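Local atomic coordinates of protein phosphatase 2C (Toxoplasma gondii, PDB entry 3D8K), a protein that probably removes phosphate from phosphoserine and phosphothreonine residues of other proteins, with manganese as cofactor. Residues G40-R45 / N69-L74; N75-V80 / I109-Y114. One frame throughout, in Å; residues are numbered along the deposited sequence.

Contact 1: G40-R45 / N69-L74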
# COMPACT_ATOMS: atom_id res chain seq x y z
N GLY C 40 -14.50 11.06 11.48
CA GLY C 40 -14.54 9.73 10.91
C GLY C 40 -14.21 9.83 9.44
O GLY C 40 -14.27 10.93 8.87
N MSE C 41 -13.86 8.71 8.81
CA MSE C 41 -13.51 8.69 7.39
C MSE C 41 -14.11 7.47 6.69
O MSE C 41 -13.67 6.34 6.89
CB MSE C 41 -11.99 8.68 7.24
CG MSE C 41 -11.50 8.72 5.81
SE MSE C 41 -9.53 8.55 5.78
CE MSE C 41 -9.32 8.29 3.81
N LEU C 42 -15.13 7.69 5.87
CA LEU C 42 -15.77 6.59 5.14
C LEU C 42 -14.72 6.05 4.18
O LEU C 42 -14.01 6.84 3.55
CB LEU C 42 -16.95 7.11 4.32
CG LEU C 42 -18.01 7.95 5.02
CD1 LEU C 42 -18.97 8.52 3.98
CD2 LEU C 42 -18.72 7.09 6.08
N ARG C 43 -14.63 4.73 4.05
CA ARG C 43 -13.63 4.20 3.14
C ARG C 43 -13.96 4.56 1.71
O ARG C 43 -15.13 4.76 1.36
CB ARG C 43 -13.47 2.68 3.29
CG ARG C 43 -14.65 1.83 2.93
CD ARG C 43 -14.40 0.38 3.35
NE ARG C 43 -14.62 0.16 4.78
CZ ARG C 43 -14.10 -0.86 5.48
NH1 ARG C 43 -13.32 -1.76 4.89
NH2 ARG C 43 -14.39 -0.99 6.76
N GLY C 44 -12.92 4.69 0.90
CA GLY C 44 -13.10 5.04 -0.50
C GLY C 44 -13.56 6.47 -0.65
O GLY C 44 -14.16 6.82 -1.66
N ARG C 45 -13.27 7.31 0.35
CA ARG C 45 -13.67 8.71 0.31
C ARG C 45 -12.71 9.71 0.96
O ARG C 45 -13.01 10.29 2.00
CB ARG C 45 -15.06 8.86 0.95
CG ARG C 45 -16.22 8.45 0.06
CD ARG C 45 -17.56 8.64 0.77
NE ARG C 45 -18.70 8.61 -0.15
CZ ARG C 45 -18.99 7.57 -0.92
NH1 ARG C 45 -18.24 6.48 -0.86
NH2 ARG C 45 -20.02 7.61 -1.74
N ASN C 69 -22.33 2.70 15.80
CA ASN C 69 -22.87 1.94 14.69
C ASN C 69 -23.09 2.78 13.44
O ASN C 69 -23.38 2.25 12.38
CB ASN C 69 -24.21 1.31 15.07
CG ASN C 69 -24.06 0.10 15.96
OD1 ASN C 69 -23.49 -0.92 15.55
ND2 ASN C 69 -24.55 0.19 17.19
N VAL C 70 -22.95 4.10 13.57
CA VAL C 70 -23.21 4.96 12.43
C VAL C 70 -22.26 4.84 11.23
O VAL C 70 -22.71 4.87 10.08
CB VAL C 70 -23.31 6.44 12.87
CG1 VAL C 70 -21.96 6.97 13.31
CG2 VAL C 70 -23.89 7.25 11.73
N MSE C 71 -20.96 4.71 11.49
CA MSE C 71 -20.01 4.58 10.39
C MSE C 71 -20.25 3.26 9.62
O MSE C 71 -19.81 3.11 8.47
CB MSE C 71 -18.59 4.67 10.93
CG MSE C 71 -18.25 6.03 11.55
SE MSE C 71 -18.30 7.50 10.24
CE MSE C 71 -19.68 8.54 11.16
N ASN C 72 -20.95 2.31 10.25
CA ASN C 72 -21.27 1.04 9.60
C ASN C 72 -22.26 1.36 8.48
O ASN C 72 -22.11 0.91 7.35
CB ASN C 72 -21.95 0.07 10.56
CG ASN C 72 -20.96 -0.68 11.44
OD1 ASN C 72 -21.35 -1.32 12.43
ND2 ASN C 72 -19.68 -0.59 11.09
N TYR C 73 -23.29 2.13 8.82
CA TYR C 73 -24.29 2.49 7.84
C TYR C 73 -23.75 3.50 6.84
O TYR C 73 -23.93 3.35 5.64
CB TYR C 73 -25.52 3.04 8.55
CG TYR C 73 -26.20 2.01 9.42
CD1 TYR C 73 -25.62 1.58 10.62
CD2 TYR C 73 -27.42 1.43 9.03
CE1 TYR C 73 -26.22 0.60 11.39
CE2 TYR C 73 -28.02 0.44 9.80
CZ TYR C 73 -27.42 0.03 10.98
OH TYR C 73 -28.01 -0.93 11.75
N LEU C 74 -23.06 4.53 7.33
CA LEU C 74 -22.51 5.55 6.45
C LEU C 74 -21.66 5.00 5.30
O LEU C 74 -21.65 5.56 4.20
CB LEU C 74 -21.73 6.59 7.27
CG LEU C 74 -22.51 7.89 7.54
CD1 LEU C 74 -24.01 7.63 7.53
CD2 LEU C 74 -22.07 8.49 8.86

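Contact 2: N75-V80 / I109-Y114. With SO4 (sulfate ion), chain H.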
# COMPACT_ATOMS: atom_id res chain seq x y z
N ASN C 75 -20.96 3.89 5.54
CA ASN C 75 -20.15 3.29 4.49
C ASN C 75 -21.03 2.56 3.49
O ASN C 75 -20.54 1.86 2.61
CB ASN C 75 -19.14 2.32 5.10
CG ASN C 75 -17.89 3.02 5.55
OD1 ASN C 75 -17.20 3.66 4.75
ND2 ASN C 75 -17.58 2.91 6.83
N ASP C 76 -22.34 2.72 3.64
CA ASP C 76 -23.29 2.09 2.74
C ASP C 76 -23.87 3.11 1.78
O ASP C 76 -24.56 2.76 0.82
CB ASP C 76 -24.38 1.40 3.54
CG ASP C 76 -23.91 0.10 4.18
OD1 ASP C 76 -24.35 -0.22 5.31
OD2 ASP C 76 -23.10 -0.60 3.53
N LEU C 77 -23.59 4.39 2.05
CA LEU C 77 -24.06 5.47 1.18
C LEU C 77 -23.45 5.28 -0.20
O LEU C 77 -22.22 5.21 -0.34
CB LEU C 77 -23.61 6.83 1.73
CG LEU C 77 -24.23 7.32 3.04
CD1 LEU C 77 -23.43 8.49 3.57
CD2 LEU C 77 -25.68 7.70 2.80
N ARG C 78 -24.30 5.19 -1.22
CA ARG C 78 -23.82 5.01 -2.60
C ARG C 78 -23.33 6.33 -3.16
O ARG C 78 -22.81 6.40 -4.26
CB ARG C 78 -24.94 4.49 -3.50
CG ARG C 78 -25.41 3.12 -3.15
CD ARG C 78 -26.10 2.51 -4.33
NE ARG C 78 -26.63 1.21 -4.00
CZ ARG C 78 -27.05 0.32 -4.89
NH1 ARG C 78 -26.99 0.60 -6.19
NH2 ARG C 78 -27.53 -0.84 -4.49
N ASP C 79 -23.53 7.36 -2.37
CA ASP C 79 -23.12 8.70 -2.71
C ASP C 79 -23.60 9.53 -1.54
O ASP C 79 -24.47 9.10 -0.78
CB ASP C 79 -23.76 9.16 -4.01
CG ASP C 79 -23.28 10.52 -4.44
OD1 ASP C 79 -22.07 10.80 -4.24
OD2 ASP C 79 -24.10 11.31 -4.96
N VAL C 80 -23.02 10.70 -1.36
CA VAL C 80 -23.43 11.53 -0.25
C VAL C 80 -24.38 12.61 -0.72
O VAL C 80 -23.98 13.57 -1.37
CB VAL C 80 -22.19 12.14 0.46
CG1 VAL C 80 -21.21 12.65 -0.59
CG2 VAL C 80 -22.61 13.27 1.38
N ILE C 109 -25.60 15.12 11.92
CA ILE C 109 -24.47 14.59 11.18
C ILE C 109 -23.95 15.59 10.17
O ILE C 109 -24.71 16.18 9.41
CB ILE C 109 -24.84 13.30 10.46
CG1 ILE C 109 -25.46 12.31 11.45
CG2 ILE C 109 -23.60 12.72 9.81
CD1 ILE C 109 -25.71 10.92 10.89
N ILE C 110 -22.63 15.77 10.16
CA ILE C 110 -22.03 16.69 9.22
C ILE C 110 -21.04 16.01 8.29
O ILE C 110 -20.10 15.37 8.74
CB ILE C 110 -21.30 17.82 9.96
CG1 ILE C 110 -22.23 18.44 11.00
CG2 ILE C 110 -20.88 18.88 8.99
CD1 ILE C 110 -21.53 19.38 11.96
N PHE C 111 -21.28 16.14 6.99
CA PHE C 111 -20.39 15.58 5.98
C PHE C 111 -19.64 16.78 5.42
O PHE C 111 -20.25 17.77 5.02
CB PHE C 111 -21.19 14.94 4.86
CG PHE C 111 -22.02 13.79 5.31
CD1 PHE C 111 -21.61 12.48 5.06
CD2 PHE C 111 -23.20 14.00 6.02
CE1 PHE C 111 -22.36 11.40 5.50
CE2 PHE C 111 -23.95 12.93 6.46
CZ PHE C 111 -23.54 11.63 6.20
N VAL C 112 -18.31 16.70 5.41
CA VAL C 112 -17.54 17.81 4.87
C VAL C 112 -16.56 17.36 3.77
O VAL C 112 -15.62 16.61 4.03
CB VAL C 112 -16.80 18.53 6.00
CG1 VAL C 112 -16.05 19.74 5.45
CG2 VAL C 112 -17.82 18.96 7.04
N ARG C 113 -16.81 17.82 2.55
CA ARG C 113 -15.96 17.49 1.40
C ARG C 113 -15.32 18.75 0.87
O ARG C 113 -15.93 19.82 0.89
CB ARG C 113 -16.78 16.82 0.28
CG ARG C 113 -15.97 16.39 -0.97
CD ARG C 113 -16.53 15.11 -1.67
NE ARG C 113 -15.52 14.05 -1.80
CZ ARG C 113 -15.77 12.73 -1.79
NH1 ARG C 113 -17.02 12.27 -1.67
NH2 ARG C 113 -14.75 11.86 -1.87
N TYR C 114 -14.08 18.63 0.42
CA TYR C 114 -13.37 19.75 -0.17
C TYR C 114 -13.10 19.38 -1.61
O TYR C 114 -12.71 18.25 -1.90
CB TYR C 114 -12.04 19.99 0.53
CG TYR C 114 -11.09 20.91 -0.24
CD1 TYR C 114 -11.21 22.30 -0.19
CD2 TYR C 114 -10.07 20.37 -1.03
CE1 TYR C 114 -10.35 23.13 -0.90
CE2 TYR C 114 -9.21 21.19 -1.75
CZ TYR C 114 -9.35 22.57 -1.68
OH TYR C 114 -8.48 23.38 -2.38
S SO4 H . -27.37 -0.97 -0.59
O1 SO4 H . -28.75 -1.34 -0.95
O2 SO4 H . -26.69 -0.40 -1.75
O3 SO4 H . -27.41 0.01 0.50
O4 SO4 H . -26.63 -2.16 -0.16

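Contact 1: G40-R45 / N69-L74
Leu42, in the chain that follows strand 35-41, meets Leu74 in the last turn of helix 61-74. This is helix-on-sheet packing in the layered alpha/beta sandwich of the PP2C fold, and the helix belongs to the layer outside the six-stranded antiparallel sheet. The packed part is buried, and its side-chain contacts are apolar. Leu42 sets its CG beside its own backbone N (chi1 -52°), which carries the isobutyl end in against the helix although its CB does not point there. The two leucine side chains cross at a slant, and the CD2 branch of Leu42 does the touching, 3.3 Å from Leu74 CB.

Leu42 CD2 also lies 4.2 Å from SE of Met71, a selenomethionine one turn earlier. Met71 bends twice in the same sense (chi1 and chi2 both -64°), a folded chain that puts SE 4.4 Å from Gly40 CA. Val50 of the adjoining strand 48-55 touches Leu42, Met71 and Leu74, and thus adds to the floor on which the helix rests.

Away from this patch the contact opens quickly. Met41 points away from the helix, and its side chain packs on Asn22 and Arg49. Beyond Leu42 the chain makes a type II beta turn from Leu42 to Arg45, with Gly44 taking the positive phi of its third position, and both Arg43 and Gly44 are exposed to solvent. On the helix, Asn72 is likewise exposed, and Tyr73 leans instead on helix 82-97, its OH bonded to Asp95. The backbone is kinked here: Asn72 N bonds to Asn69 O at 3.2 Å, a three-residue step. Regular spacing returns with Leu74, whose carbonyl O lies 4.0 Å from the second methyl of Leu42, CD1.

Contact 2: N75-V80 / I109-Y114
Phe111 swings its ring out beside its own backbone N (chi1 -62°) to meet Leu77 and Val80, while Val80, with chi1 44° for CG1, has CG2 anti to the backbone N, where it meets the ring. The two loop residues divide the phenyl group between them. Leu77 comes from the opposite direction, its CD1 3.7 Å from Phe111 CE1, on the outer half of the ring. Val80 slides past in the opposite sense and touches nearer the root, with CG2 3.9 Å from Phe111 CD1 and 4.1 Å from Phe111 CB. Both methyls approach the ring obliquely.

In the PP2C fold this loop joins helices 61-74 and 82-97, which cover one face of the six-stranded antiparallel sheet, and its apolar side chains rest on strand 106-115, which runs between strands 48-55 and 165-173. Residues alternate along the strand: Phe111 and Arg113 face the loop, whereas Ile110 and Val112 do not. His169 of strand 165-173 touches both Val80 and Phe111.

At the less buried margin the Arg113 guanidinium presents its edge to Val80, NH1 lying 4.3 Å from CG1, and its NH2 makes a weak hydrogen bond to Pro46 O. Asp79 OD1 remains 5.9 Å from Arg113 NH1, too far for a salt bridge.

Arg78 turns to other partners. Extended from CG to NE, it offers its guanidinium edge to a sulfate, probably from the crystallisation liquor. A single oxygen, O2, accepts from both NE (2.8 Å, 147° at the hydrogen) and NH2 (2.9 Å), and both bonds are bent. The anion is also hydrogen-bonded to Arg91 NH1 of the same chain and to Arg156 NE of the second subunit. Pro118 O of that second subunit takes the hydrogen bond from Arg78 NH1.

Overall arrangement
Contact 1 ends where contact 2 begins: Leu74 closes helix 61-74 and Asn75 opens the loop after it, so the two are consecutive along the chain, their centres 8 Å apart on the same six-stranded sheet. They are joined directly. Asn75 OD1 lies 2.9 Å from Arg43 N, a probable hydrogen bond that ties the loop to the turn after strand 35-41, and Arg45 NH2 packs 3.4 Å from Asp79 CA. In PP2C enzymes the catalytic metals sit in a cleft between the two sheets, whereas both contacts lie on the helix-covered outer face of one sheet. The sulfate belongs to contact 2, at its boundary with the second subunit.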